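Local coordinates for prohead core protein protease (Enterobacteria phage T4, PDB 5JBL), which acts as a serine protease of the prohead inner core, activated by autocleavage, that processes prohead proteins and so frees capsid space for the phage DNA, at residues Q24-T29 / R74-R79; A159-G164 / L182-D187; R79-A84 / E178-T183; F63-V68 / G126-G131. The protein carries 3 engineered substitutions. One frame throughout, in Å; residues are numbered along the deposited sequence.

Contact 1 of 4, residues Q24-T29 / R74-R79; sequences QLLIET and RLYPKR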
loop_
_atom_site.group_PDB
_atom_site.type_symbol
_atom_site.label_atom_id
_atom_site.label_comp_id
_atom_site.label_asym_id
_atom_site.label_seq_id
_atom_site.Cartn_x
_atom_site.Cartn_y
_atom_site.Cartn_z
ATOM N N GLN C 24 23.282 -16.853 15.473
ATOM C CA GLN C 24 22.743 -15.536 15.174
ATOM C C GLN C 24 22.296 -15.495 13.718
ATOM O O GLN C 24 22.645 -16.361 12.913
ATOM C CB GLN C 24 23.799 -14.456 15.462
ATOM C CG GLN C 24 24.990 -14.499 14.512
ATOM C CD GLN C 24 26.000 -13.382 14.765
ATOM O OE1 GLN C 24 26.928 -13.549 15.556
ATOM N NE2 GLN C 24 25.829 -12.250 14.087
ATOM N N LEU C 25 21.499 -14.487 13.390
ATOM C CA LEU C 25 21.139 -14.244 12.003
ATOM C C LEU C 25 22.355 -13.701 11.271
ATOM O O LEU C 25 22.950 -12.714 11.705
ATOM C CB LEU C 25 19.981 -13.246 11.922
ATOM C CG LEU C 25 19.479 -12.820 10.537
ATOM C CD1 LEU C 25 18.791 -13.981 9.811
ATOM C CD2 LEU C 25 18.560 -11.591 10.598
ATOM N N LEU C 26 22.718 -14.344 10.164
ATOM C CA LEU C 26 23.845 -13.947 9.321
ATOM C C LEU C 26 23.283 -13.528 7.964
ATOM O O LEU C 26 22.725 -14.361 7.236
ATOM C CB LEU C 26 24.843 -15.098 9.180
ATOM C CG LEU C 26 25.493 -15.599 10.461
ATOM C CD1 LEU C 26 26.260 -16.920 10.225
ATOM C CD2 LEU C 26 26.400 -14.513 11.052
ATOM N N ILE C 27 23.409 -12.241 7.640
ATOM C CA ILE C 27 22.981 -11.684 6.359
ATOM C C ILE C 27 24.222 -11.296 5.571
ATOM O O ILE C 27 25.078 -10.570 6.078
ATOM C CB ILE C 27 22.070 -10.459 6.554
ATOM C CG1 ILE C 27 20.826 -10.850 7.352
ATOM C CG2 ILE C 27 21.687 -9.848 5.194
ATOM C CD1 ILE C 27 19.800 -9.736 7.442
ATOM N N GLU C 28 24.309 -11.752 4.324
ATOM C CA GLU C 28 25.475 -11.464 3.501
ATOM C C GLU C 28 25.031 -10.815 2.207
ATOM O O GLU C 28 23.981 -11.159 1.672
ATOM C CB GLU C 28 26.258 -12.731 3.175
ATOM C CG GLU C 28 26.410 -13.706 4.329
ATOM C CD GLU C 28 27.274 -13.180 5.466
ATOM O OE1 GLU C 28 28.014 -12.189 5.273
ATOM O OE2 GLU C 28 27.208 -13.763 6.569
ATOM N N THR C 29 25.822 -9.870 1.711
ATOM C CA THR C 29 25.662 -9.379 0.351
ATOM C C THR C 29 26.732 -10.013 -0.533
ATOM O O THR C 29 27.870 -10.223 -0.102
ATOM C CB THR C 29 25.746 -7.853 0.303
ATOM O OG1 THR C 29 26.996 -7.432 0.873
ATOM C CG2 THR C 29 24.607 -7.248 1.084
ATOM N N ARG C 74 33.476 -12.038 6.407
ATOM C CA ARG C 74 33.168 -13.406 6.797
ATOM C C ARG C 74 33.555 -14.364 5.683
ATOM O O ARG C 74 33.383 -14.056 4.501
ATOM C CB ARG C 74 31.675 -13.566 7.104
ATOM C CG ARG C 74 31.232 -12.761 8.283
ATOM C CD ARG C 74 29.735 -12.669 8.309
ATOM N NE ARG C 74 29.291 -11.818 9.402
ATOM C CZ ARG C 74 28.047 -11.379 9.544
ATOM N NH1 ARG C 74 27.124 -11.710 8.651
ATOM N NH2 ARG C 74 27.733 -10.618 10.587
ATOM N N LEU C 75 34.051 -15.534 6.063
ATOM C CA LEU C 75 34.422 -16.568 5.113
ATOM C C LEU C 75 33.580 -17.801 5.397
ATOM O O LEU C 75 33.517 -18.258 6.546
ATOM C CB LEU C 75 35.920 -16.897 5.222
ATOM C CG LEU C 75 36.512 -17.922 4.245
ATOM C CD1 LEU C 75 37.957 -17.571 3.949
ATOM C CD2 LEU C 75 36.436 -19.349 4.783
ATOM N N TYR C 76 32.958 -18.353 4.343
ATOM C CA TYR C 76 32.190 -19.583 4.461
ATOM C C TYR C 76 33.038 -20.750 3.970
ATOM O O TYR C 76 33.306 -20.834 2.766
ATOM C CB TYR C 76 30.893 -19.489 3.654
ATOM C CG TYR C 76 29.848 -18.597 4.273
ATOM C CD1 TYR C 76 30.009 -17.216 4.300
ATOM C CD2 TYR C 76 28.701 -19.136 4.836
ATOM C CE1 TYR C 76 29.058 -16.397 4.884
ATOM C CE2 TYR C 76 27.753 -18.336 5.410
ATOM C CZ TYR C 76 27.926 -16.974 5.429
ATOM O OH TYR C 76 26.954 -16.209 6.020
ATOM N N PRO C 77 33.487 -21.658 4.836
ATOM C CA PRO C 77 34.263 -22.813 4.352
ATOM C C PRO C 77 33.442 -23.676 3.403
ATOM O O PRO C 77 32.222 -23.807 3.551
ATOM C CB PRO C 77 34.620 -23.568 5.642
ATOM C CG PRO C 77 34.577 -22.505 6.731
ATOM C CD PRO C 77 33.440 -21.591 6.309
ATOM N N LYS C 78 34.125 -24.284 2.419
ATOM C CA LYS C 78 33.394 -24.928 1.326
ATOM C C LYS C 78 32.528 -26.084 1.819
ATOM O O LYS C 78 31.373 -26.228 1.394
ATOM C CB LYS C 78 34.344 -25.421 0.237
ATOM C CG LYS C 78 33.551 -25.914 -0.974
ATOM C CD LYS C 78 34.376 -26.092 -2.226
ATOM C CE LYS C 78 33.474 -26.354 -3.423
ATOM N NZ LYS C 78 34.251 -26.858 -4.588
ATOM N N ARG C 79 33.067 -26.918 2.707
ATOM C CA ARG C 79 32.310 -28.063 3.207
ATOM C C ARG C 79 31.045 -27.611 3.934
ATOM O O ARG C 79 29.986 -28.245 3.820
ATOM C CB ARG C 79 33.210 -28.900 4.121
ATOM C CG ARG C 79 32.644 -30.217 4.624
ATOM C CD ARG C 79 33.736 -31.016 5.351
ATOM N NE ARG C 79 33.187 -32.043 6.232
ATOM C CZ ARG C 79 33.920 -32.832 7.014
ATOM N NH1 ARG C 79 35.242 -32.718 7.028
ATOM N NH2 ARG C 79 33.329 -33.737 7.784
HETATM O O HOH W 1 24.003 -15.817 5.025
HETATM O O HOH W 2 24.758 -10.305 9.415
#

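Contact 2 of 4, residues A159-G164 / L182-D187; sequences ASRGLG and LTVGVD. Engineered in segment 159-164: Ala159 (natural residue Ser).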
loop_
_atom_site.group_PDB
_atom_site.type_symbol
_atom_site.label_atom_id
_atom_site.label_comp_id
_atom_site.label_asym_id
_atom_site.label_seq_id
_atom_site.Cartn_x
_atom_site.Cartn_y
_atom_site.Cartn_z
ATOM N N ALA C 159 21.422 -10.774 -1.678
ATOM C CA ALA C 159 21.822 -11.053 -0.311
ATOM C C ALA C 159 21.257 -12.400 0.087
ATOM O O ALA C 159 20.167 -12.779 -0.361
ATOM C CB ALA C 159 21.301 -9.979 0.674
ATOM N N SER C 160 21.982 -13.104 0.953
ATOM C CA SER C 160 21.487 -14.344 1.536
ATOM C C SER C 160 21.244 -14.127 3.021
ATOM O O SER C 160 21.798 -13.205 3.625
ATOM C CB SER C 160 22.470 -15.511 1.313
ATOM O OG SER C 160 23.745 -15.247 1.904
ATOM N N ARG C 161 20.378 -14.968 3.591
ATOM C CA ARG C 161 20.091 -14.996 5.020
ATOM C C ARG C 161 20.323 -16.395 5.579
ATOM O O ARG C 161 20.009 -17.398 4.933
ATOM C CB ARG C 161 18.643 -14.564 5.312
ATOM C CG ARG C 161 18.310 -13.131 4.947
ATOM C CD ARG C 161 16.914 -12.775 5.427
ATOM N NE ARG C 161 15.968 -12.695 4.329
ATOM C CZ ARG C 161 14.651 -12.767 4.460
ATOM N NH1 ARG C 161 14.104 -12.952 5.657
ATOM N NH2 ARG C 161 13.883 -12.660 3.385
ATOM N N GLY C 162 20.862 -16.473 6.789
ATOM C CA GLY C 162 21.051 -17.783 7.375
ATOM C C GLY C 162 21.245 -17.662 8.867
ATOM O O GLY C 162 21.256 -16.561 9.424
ATOM N N LEU C 163 21.417 -18.818 9.513
ATOM C CA LEU C 163 21.603 -18.901 10.952
ATOM C C LEU C 163 22.902 -19.634 11.243
ATOM O O LEU C 163 23.117 -20.742 10.743
ATOM C CB LEU C 163 20.435 -19.628 11.628
ATOM C CG LEU C 163 19.064 -18.967 11.477
ATOM C CD1 LEU C 163 17.960 -19.924 11.903
ATOM C CD2 LEU C 163 19.002 -17.668 12.273
ATOM N N GLY C 164 23.761 -19.025 12.045
ATOM C CA GLY C 164 25.015 -19.678 12.376
ATOM C C GLY C 164 25.787 -18.879 13.400
ATOM O O GLY C 164 25.260 -17.954 14.020
ATOM N N LEU C 182 21.238 -22.271 5.802
ATOM C CA LEU C 182 20.802 -21.272 4.838
ATOM C C LEU C 182 19.276 -21.209 4.864
ATOM O O LEU C 182 18.615 -22.216 4.620
ATOM C CB LEU C 182 21.309 -21.641 3.441
ATOM C CG LEU C 182 20.999 -20.643 2.317
ATOM C CD1 LEU C 182 21.690 -19.318 2.620
ATOM C CD2 LEU C 182 21.474 -21.198 0.988
ATOM N N THR C 183 18.709 -20.044 5.160
ATOM C CA THR C 183 17.254 -19.952 5.252
ATOM C C THR C 183 16.608 -19.185 4.110
ATOM O O THR C 183 15.443 -19.435 3.805
ATOM C CB THR C 183 16.829 -19.324 6.591
ATOM O OG1 THR C 183 17.378 -18.010 6.726
ATOM C CG2 THR C 183 17.298 -20.186 7.755
ATOM N N VAL C 184 17.316 -18.244 3.489
ATOM C CA VAL C 184 16.835 -17.563 2.290
ATOM C C VAL C 184 18.022 -17.411 1.357
ATOM O O VAL C 184 19.001 -16.740 1.707
ATOM C CB VAL C 184 16.224 -16.181 2.596
ATOM C CG1 VAL C 184 15.777 -15.514 1.294
ATOM C CG2 VAL C 184 15.060 -16.312 3.572
ATOM N N GLY C 185 17.944 -18.019 0.172
ATOM C CA GLY C 185 19.088 -18.012 -0.726
ATOM C C GLY C 185 19.358 -16.651 -1.350
ATOM O O GLY C 185 20.521 -16.265 -1.521
ATOM N N VAL C 186 18.300 -15.917 -1.715
ATOM C CA VAL C 186 18.434 -14.629 -2.401
ATOM C C VAL C 186 17.324 -13.672 -1.975
ATOM O O VAL C 186 16.140 -13.984 -2.113
ATOM C CB VAL C 186 18.394 -14.767 -3.939
ATOM C CG1 VAL C 186 18.260 -13.356 -4.574
ATOM C CG2 VAL C 186 19.638 -15.454 -4.436
ATOM N N ASP C 187 17.721 -12.489 -1.499
ATOM C CA ASP C 187 16.917 -11.277 -1.513
ATOM C C ASP C 187 17.541 -10.304 -2.509
ATOM O O ASP C 187 18.772 -10.205 -2.596
ATOM C CB ASP C 187 16.879 -10.581 -0.140
ATOM C CG ASP C 187 16.158 -11.378 0.920
ATOM O OD1 ASP C 187 15.056 -11.916 0.652
ATOM O OD2 ASP C 187 16.684 -11.423 2.054
#

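Contact 3 of 4, residues R79-A84 / E178-T183; sequences RILEKA and EGFKLT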
loop_
_atom_site.group_PDB
_atom_site.type_symbol
_atom_site.label_atom_id
_atom_site.label_comp_id
_atom_site.label_asym_id
_atom_site.label_seq_id
_atom_site.Cartn_x
_atom_site.Cartn_y
_atom_site.Cartn_z
ATOM N N ARG C 79 33.067 -26.918 2.707
ATOM C CA ARG C 79 32.310 -28.063 3.207
ATOM C C ARG C 79 31.045 -27.611 3.934
ATOM O O ARG C 79 29.986 -28.245 3.820
ATOM C CB ARG C 79 33.210 -28.900 4.121
ATOM C CG ARG C 79 32.644 -30.217 4.624
ATOM C CD ARG C 79 33.736 -31.016 5.351
ATOM N NE ARG C 79 33.187 -32.043 6.232
ATOM C CZ ARG C 79 33.920 -32.832 7.014
ATOM N NH1 ARG C 79 35.242 -32.718 7.028
ATOM N NH2 ARG C 79 33.329 -33.737 7.784
ATOM N N ILE C 80 31.132 -26.501 4.666
ATOM C CA ILE C 80 29.985 -26.024 5.433
ATOM C C ILE C 80 28.915 -25.454 4.516
ATOM O O ILE C 80 27.716 -25.706 4.706
ATOM C CB ILE C 80 30.456 -24.991 6.475
ATOM C CG1 ILE C 80 31.332 -25.699 7.517
ATOM C CG2 ILE C 80 29.271 -24.242 7.090
ATOM C CD1 ILE C 80 32.026 -24.793 8.491
ATOM N N LEU C 81 29.321 -24.676 3.507
ATOM C CA LEU C 81 28.334 -24.115 2.589
ATOM C C LEU C 81 27.757 -25.182 1.671
ATOM O O LEU C 81 26.595 -25.071 1.254
ATOM C CB LEU C 81 28.940 -22.988 1.753
ATOM C CG LEU C 81 27.962 -22.069 1.023
ATOM C CD1 LEU C 81 26.958 -21.366 1.965
ATOM C CD2 LEU C 81 28.718 -21.074 0.194
ATOM N N GLU C 82 28.550 -26.201 1.325
ATOM C CA GLU C 82 28.024 -27.310 0.532
ATOM C C GLU C 82 26.873 -27.994 1.252
ATOM O O GLU C 82 25.840 -28.296 0.644
ATOM C CB GLU C 82 29.128 -28.322 0.242
ATOM C CG GLU C 82 29.956 -27.984 -0.955
ATOM C CD GLU C 82 31.083 -28.967 -1.143
ATOM O OE1 GLU C 82 31.354 -29.727 -0.195
ATOM O OE2 GLU C 82 31.703 -28.964 -2.223
ATOM N N LYS C 83 27.040 -28.230 2.556
ATOM C CA LYS C 83 26.005 -28.866 3.354
ATOM C C LYS C 83 24.775 -27.974 3.463
ATOM O O LYS C 83 23.641 -28.449 3.330
ATOM C CB LYS C 83 26.579 -29.194 4.737
ATOM C CG LYS C 83 25.595 -29.714 5.751
ATOM C CD LYS C 83 25.011 -31.035 5.309
ATOM C CE LYS C 83 24.026 -31.574 6.328
ATOM N NZ LYS C 83 23.268 -32.745 5.796
ATOM N N ALA C 84 24.980 -26.674 3.692
ATOM C CA ALA C 84 23.862 -25.748 3.837
ATOM C C ALA C 84 23.090 -25.593 2.535
ATOM O O ALA C 84 21.857 -25.470 2.551
ATOM C CB ALA C 84 24.378 -24.387 4.322
ATOM N N GLU C 178 30.743 -24.654 11.874
ATOM C CA GLU C 178 29.974 -25.801 11.420
ATOM C C GLU C 178 28.528 -25.676 11.884
ATOM O O GLU C 178 28.246 -25.171 12.974
ATOM C CB GLU C 178 30.622 -27.095 11.949
ATOM C CG GLU C 178 30.128 -28.376 11.310
ATOM C CD GLU C 178 30.794 -29.618 11.894
ATOM O OE1 GLU C 178 31.775 -29.471 12.656
ATOM O OE2 GLU C 178 30.345 -30.741 11.582
ATOM N N GLY C 179 27.605 -26.119 11.042
ATOM C CA GLY C 179 26.202 -26.053 11.377
ATOM C C GLY C 179 25.450 -24.886 10.785
ATOM O O GLY C 179 24.259 -24.733 11.086
ATOM N N PHE C 180 26.105 -24.043 9.979
ATOM C CA PHE C 180 25.411 -22.946 9.327
ATOM C C PHE C 180 24.206 -23.464 8.562
ATOM O O PHE C 180 24.274 -24.494 7.889
ATOM C CB PHE C 180 26.340 -22.210 8.357
ATOM C CG PHE C 180 25.624 -21.211 7.491
ATOM C CD1 PHE C 180 25.340 -21.495 6.166
ATOM C CD2 PHE C 180 25.205 -19.999 8.016
ATOM C CE1 PHE C 180 24.677 -20.587 5.378
ATOM C CE2 PHE C 180 24.542 -19.076 7.238
ATOM C CZ PHE C 180 24.272 -19.366 5.911
ATOM N N LYS C 181 23.098 -22.741 8.663
ATOM C CA LYS C 181 21.869 -23.116 7.987
ATOM C C LYS C 181 21.448 -21.971 7.078
ATOM O O LYS C 181 21.342 -20.824 7.522
ATOM C CB LYS C 181 20.767 -23.456 8.993
ATOM C CG LYS C 181 19.406 -23.680 8.347
ATOM C CD LYS C 181 18.351 -24.062 9.371
ATOM C CE LYS C 181 17.082 -24.570 8.700
ATOM N NZ LYS C 181 15.927 -24.557 9.642
ATOM N N LEU C 182 21.238 -22.271 5.802
ATOM C CA LEU C 182 20.802 -21.272 4.838
ATOM C C LEU C 182 19.276 -21.209 4.864
ATOM O O LEU C 182 18.615 -22.216 4.620
ATOM C CB LEU C 182 21.309 -21.641 3.441
ATOM C CG LEU C 182 20.999 -20.643 2.317
ATOM C CD1 LEU C 182 21.690 -19.318 2.620
ATOM C CD2 LEU C 182 21.474 -21.198 0.988
ATOM N N THR C 183 18.709 -20.044 5.160
ATOM C CA THR C 183 17.254 -19.952 5.252
ATOM C C THR C 183 16.608 -19.185 4.110
ATOM O O THR C 183 15.443 -19.435 3.805
ATOM C CB THR C 183 16.829 -19.324 6.591
ATOM O OG1 THR C 183 17.378 -18.010 6.726
ATOM C CG2 THR C 183 17.298 -20.186 7.755
HETATM O O HOH W 3 26.358 -26.143 6.911
HETATM O O HOH W 4 20.715 -24.957 5.059
#

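Contact 4 of 4, residues F63-V68 / G126-G131; sequences FLQAEV and GNDVYG. Engineered in segment 63-68: Leu64 (natural residue Met).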
loop_
_atom_site.group_PDB
_atom_site.type_symbol
_atom_site.label_atom_id
_atom_site.label_comp_id
_atom_site.label_asym_id
_atom_site.label_seq_id
_atom_site.Cartn_x
_atom_site.Cartn_y
_atom_site.Cartn_z
ATOM N N PHE C 63 25.168 -16.482 -6.553
ATOM C CA PHE C 63 24.315 -16.138 -5.425
ATOM C C PHE C 63 25.026 -16.221 -4.080
ATOM O O PHE C 63 24.621 -15.529 -3.152
ATOM C CB PHE C 63 23.082 -17.052 -5.379
ATOM C CG PHE C 63 22.038 -16.768 -6.449
ATOM C CD1 PHE C 63 22.130 -15.661 -7.275
ATOM C CD2 PHE C 63 20.963 -17.633 -6.615
ATOM C CE1 PHE C 63 21.160 -15.408 -8.255
ATOM C CE2 PHE C 63 19.991 -17.395 -7.575
ATOM C CZ PHE C 63 20.086 -16.273 -8.400
ATOM N N LEU C 64 26.045 -17.068 -3.950
ATOM C CA LEU C 64 26.849 -17.187 -2.739
ATOM C C LEU C 64 28.249 -17.638 -3.134
ATOM O O LEU C 64 28.458 -18.206 -4.211
ATOM C CB LEU C 64 26.253 -18.190 -1.733
ATOM C CG LEU C 64 24.838 -17.953 -1.194
ATOM C CD1 LEU C 64 23.823 -18.689 -2.058
ATOM C CD2 LEU C 64 24.721 -18.375 0.255
ATOM N N GLN C 65 29.209 -17.396 -2.248
ATOM C CA GLN C 65 30.599 -17.752 -2.512
ATOM C C GLN C 65 31.243 -18.369 -1.285
ATOM O O GLN C 65 31.130 -17.820 -0.187
ATOM C CB GLN C 65 31.408 -16.535 -2.928
ATOM C CG GLN C 65 30.948 -15.922 -4.217
ATOM C CD GLN C 65 31.813 -14.762 -4.612
ATOM O OE1 GLN C 65 31.640 -13.655 -4.107
ATOM N NE2 GLN C 65 32.784 -15.013 -5.484
ATOM N N ALA C 66 31.951 -19.482 -1.490
ATOM C CA ALA C 66 32.728 -20.152 -0.461
ATOM C C ALA C 66 34.191 -19.743 -0.558
ATOM O O ALA C 66 34.671 -19.314 -1.612
ATOM C CB ALA C 66 32.621 -21.677 -0.601
ATOM N N GLU C 67 34.886 -19.869 0.571
ATOM C CA GLU C 67 36.350 -19.792 0.637
ATOM C C GLU C 67 36.875 -18.425 0.214
ATOM O O GLU C 67 38.004 -18.307 -0.262
ATOM C CB GLU C 67 36.996 -20.893 -0.207
ATOM C CG GLU C 67 36.649 -22.303 0.229
ATOM C CD GLU C 67 37.257 -22.674 1.573
ATOM O OE1 GLU C 67 38.254 -22.037 1.988
ATOM O OE2 GLU C 67 36.741 -23.617 2.213
ATOM N N VAL C 68 36.069 -17.379 0.368
ATOM C CA VAL C 68 36.536 -16.017 0.152
ATOM C C VAL C 68 36.038 -15.139 1.291
ATOM O O VAL C 68 34.959 -15.363 1.846
ATOM C CB VAL C 68 36.086 -15.456 -1.213
ATOM C CG1 VAL C 68 36.773 -16.203 -2.341
ATOM C CG2 VAL C 68 34.594 -15.545 -1.358
ATOM N N GLY C 126 33.026 -24.446 -9.151
ATOM C CA GLY C 126 34.177 -24.152 -8.303
ATOM C C GLY C 126 33.726 -23.820 -6.889
ATOM O O GLY C 126 32.972 -24.574 -6.258
ATOM N N ASN C 127 34.163 -22.665 -6.385
ATOM C CA ASN C 127 33.798 -22.223 -5.047
ATOM C C ASN C 127 32.581 -21.313 -5.034
ATOM O O ASN C 127 32.239 -20.776 -3.971
ATOM C CB ASN C 127 34.986 -21.511 -4.387
ATOM C CG ASN C 127 36.110 -22.470 -4.031
ATOM O OD1 ASN C 127 35.864 -23.626 -3.693
ATOM N ND2 ASN C 127 37.351 -22.006 -4.142
ATOM N N ASP C 128 31.903 -21.154 -6.169
ATOM C CA ASP C 128 30.773 -20.244 -6.288
ATOM C C ASP C 128 29.476 -21.018 -6.445
ATOM O O ASP C 128 29.419 -22.002 -7.185
ATOM C CB ASP C 128 30.954 -19.304 -7.478
ATOM C CG ASP C 128 32.101 -18.339 -7.272
ATOM O OD1 ASP C 128 32.368 -17.977 -6.105
ATOM O OD2 ASP C 128 32.742 -17.951 -8.266
ATOM N N VAL C 129 28.428 -20.546 -5.775
ATOM C CA VAL C 129 27.092 -21.114 -5.909
ATOM C C VAL C 129 26.357 -20.261 -6.933
ATOM O O VAL C 129 26.142 -19.068 -6.713
ATOM C CB VAL C 129 26.353 -21.142 -4.565
ATOM C CG1 VAL C 129 25.054 -21.915 -4.700
ATOM C CG2 VAL C 129 27.243 -21.750 -3.491
ATOM N N TYR C 130 26.000 -20.849 -8.072
ATOM C CA TYR C 130 25.189 -20.145 -9.053
ATOM C C TYR C 130 23.720 -20.479 -8.845
ATOM O O TYR C 130 23.372 -21.497 -8.250
ATOM C CB TYR C 130 25.607 -20.519 -10.480
ATOM C CG TYR C 130 26.843 -19.790 -10.954
ATOM C CD1 TYR C 130 28.104 -20.136 -10.475
ATOM C CD2 TYR C 130 26.749 -18.728 -11.850
ATOM C CE1 TYR C 130 29.244 -19.465 -10.899
ATOM C CE2 TYR C 130 27.876 -18.048 -12.272
ATOM C CZ TYR C 130 29.124 -18.426 -11.796
ATOM O OH TYR C 130 30.247 -17.754 -12.216
ATOM N N GLY C 131 22.846 -19.614 -9.347
ATOM C CA GLY C 131 21.448 -19.990 -9.309
ATOM C C GLY C 131 20.655 -19.210 -10.330
ATOM O O GLY C 131 21.144 -18.268 -10.956
HETATM O O HOH W 5 34.531 -18.149 -4.302
#

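Contact 1 of 4, residues Q24-T29 / R74-R79
Glu28 meets Arg74 and Tyr76 through one carboxylate oxygen. The salt bridge runs from Arg74 NH1 to Glu28 OE2 at 2.9 Å, with an N-H...O angle of 158°. Glu28 OE2 lies close to the guanidinium plane. Tyr76 OH donates to the same Glu28 OE2 in a short bond of 2.5 Å. The two donors lie on opposite faces of the carboxylate, both tilted out of its plane. A bend at chi2 (-67°) turns the Glu28 carboxylate between them, nearly upright to both flat groups. Glu28 OE1 is held separately by the side-chain amides of Asn70 and Asn72.

The apolar share is small. Leu26 CD2 lies over one face of the Arg74 guanidinium, 3.8 Å from CZ and offset toward the rim. Leu26 CB also approaches Tyr76 OH.

Two waters tie the strand backbone in. Water 1 donates to Leu26 O and to Tyr76 OH. Water 2 accepts from Ile27 N at 3.0 Å and from Arg74 NH1.

Leu26, Ile27 and Glu28 match the L/I-X-E cleavage motif, and the bond between Glu28 and Thr29 is an inferred autolysis site. The N-terminus is known to block the catalytic centre. Arg74, Tyr76, Asn70 and Asn72 therefore probably form the pocket for the glutamate of the motif, where the nearby positive charge would help to keep the buried carboxylate ionised.

Contact 2 of 4, residues A159-G164 / L182-D187
Arg161 sets off with CG opposite its carbonyl carbon (chi1 -64°) and then bends at chi3 (-107°), which carries the guanidinium back over Val184 and up to Asp187. Arg161 NE donates to Asp187 OD2 at 2.7 Å, and Arg161 NH2 to Asp187 OD1 at 3.1 Å. This is a side-on, two-nitrogen salt bridge. Both oxygens use their syn lone pairs, and the two flat groups are nearly coplanar. Val184 CG2 covers the centre of one guanidinium face, 3.7 Å from Arg161 CZ. Arg161 NH2 has a second anionic partner in Glu101, and NH1 reaches the carbonyls of Arg107 and Asn109. The buried guanidinium is thus fixed on several sides.

The backbones form an antiparallel ladder with a classic beta bulge. Thr183 N and Val184 N both donate to Arg161 O, at 3.0 Å and 3.2 Å, from the same face of that carbonyl. Arg161 N bonds back to Val184 O at 2.9 Å. The register slips again at the Gly185 corner. Beyond it, Ala159 and Asp187 form a hydrogen-bonded pair, with Asp187 N at 2.7 Å from Ala159 O. Ala159 is engineered; the natural residue here is the active-site serine. Asp187 also packs on Ala104, the other altered active-site position, so the bulged ladder probably helps to shape the catalytic centre.

Strand 157-168 lies between strands 181-189 and 24-29 in the sheet. Beyond the corner, Val186 packs on Phe63 and on strand 115-125 of the second sheet, while Tyr88 and Gln92 of helix 78-93 bond to the backbone of Gly185 and Thr183.

Contact 3 of 4, residues R79-A84 / E178-T183
Ala84 and Phe180 form the tight part of this contact. Ala84 CB comes to 3.6 Å from Phe180 CD1, meeting the ring obliquely. Phe180 CG stands opposite the backbone N (chi1 171°), and this lays the ring alongside Leu81, which points the same way, with Leu81 CD1 at 4.2 Å from Phe180 CE1. One helical turn before Ala84, Ile80 crosses Phe180 at about a right angle, and its CG2 branch sits 3.8 Å from Phe180 CB. Leu182 adds its CB, 4.2 Å from Ala84 CB. These are apolar contacts without a direct polar link between the segments.

The outer side is looser. Ile80 CD1 reaches the backbone of Glu178, 3.6 Å from its N, while the Glu178 side chain is exposed. Arg79 is poorly ordered, and its charge does not touch that of Glu178.

Water joins polar backbone atoms across the contact. Water 3 donates to Ile80 O and Phe180 O, at 2.6 Å from Ile80 O. Water 4 accepts from Leu182 N at 2.8 Å and also lies 2.8 Å from Ala84 O. Each water thus links a helix carbonyl to a backbone atom of 178-183.

The contact docks the first turns of helix 78-93 on the loop that leads into strand 181-189 and on the start of that strand. Tyr76, just before the helix, meets Phe180 edge-to-face. Leu81 also packs on Trp124 of strand 115-125 and, like Leu182, on Leu64 of strand 53-65, so the start of the helix packs against both sheets.

Contact 4 of 4, residues F63-V68 / G126-G131
Phe63 and Leu64 both face Val129 in a classic beta bulge, where segments 63-65 and 128-131 run antiparallel, their directions 171° apart and their axes 4.7 Å apart at the closest approach. In the antiparallel sheet, strand 128-135 lies between strands 53-65 and 115-125. Phe63 N donates to Val129 O at 2.8 Å, while the bond from Leu64 N to the same oxygen is weak. Val129 N returns a bond to Leu64 O. The pairing continues past the strand end through Ala66 N and Asn127 O, 2.8 Å apart.

Beside the bulge, the Phe63 ring lies over the backbone of Gly131. One ring face covers Gly131 N, offset toward the rim, and Phe63 CE2 lies 3.4 Å from Gly131 C. Gly131 has no side chain, and the ring rests directly on its main chain. Leu64 is engineered, replacing methionine. Its CB packs 4.1 Å from Val129 CG2, on the face covered by Leu81 of helix 78-93.

Gln65 and Asp128 occupy the other face, side by side and pointing the same way. The Gln65 chain is extended beyond CG (chi2 -178°), which sets its amide alongside the carboxylate. Gln65 NE2 donates to Asp128 OD1 at 3.1 Å, within its own amide plane but from above the plane of the carboxylate. Water 5 gives this oxygen a second donor: it bridges Asp128 OD1, at 2.8 Å, and Ala66 O, at 2.9 Å.

From the N terminus, strand 24-29 comes first, and contact 1 closes its long loop at 74-79. Segment 63-68 opens contact 4 inside that loop and finds its partner only at 126-131, so contacts 1 and 4 cross. Contact 3 opens at 79-84, inside contact 4, and closes at 178-183, so these two cross as well. Contact 2 opens later, at 159-164, and ends on nearly the same stretch as contact 3. Contacts 1 and 2 meet in one sheet, where strand 24-29 pairs with strand 157-168. Contact 4 belongs to the second sheet. Contact 3 joins helix 78-93 to the first sheet, and Leu64 and Leu182 touch where contacts 2, 3 and 4 converge.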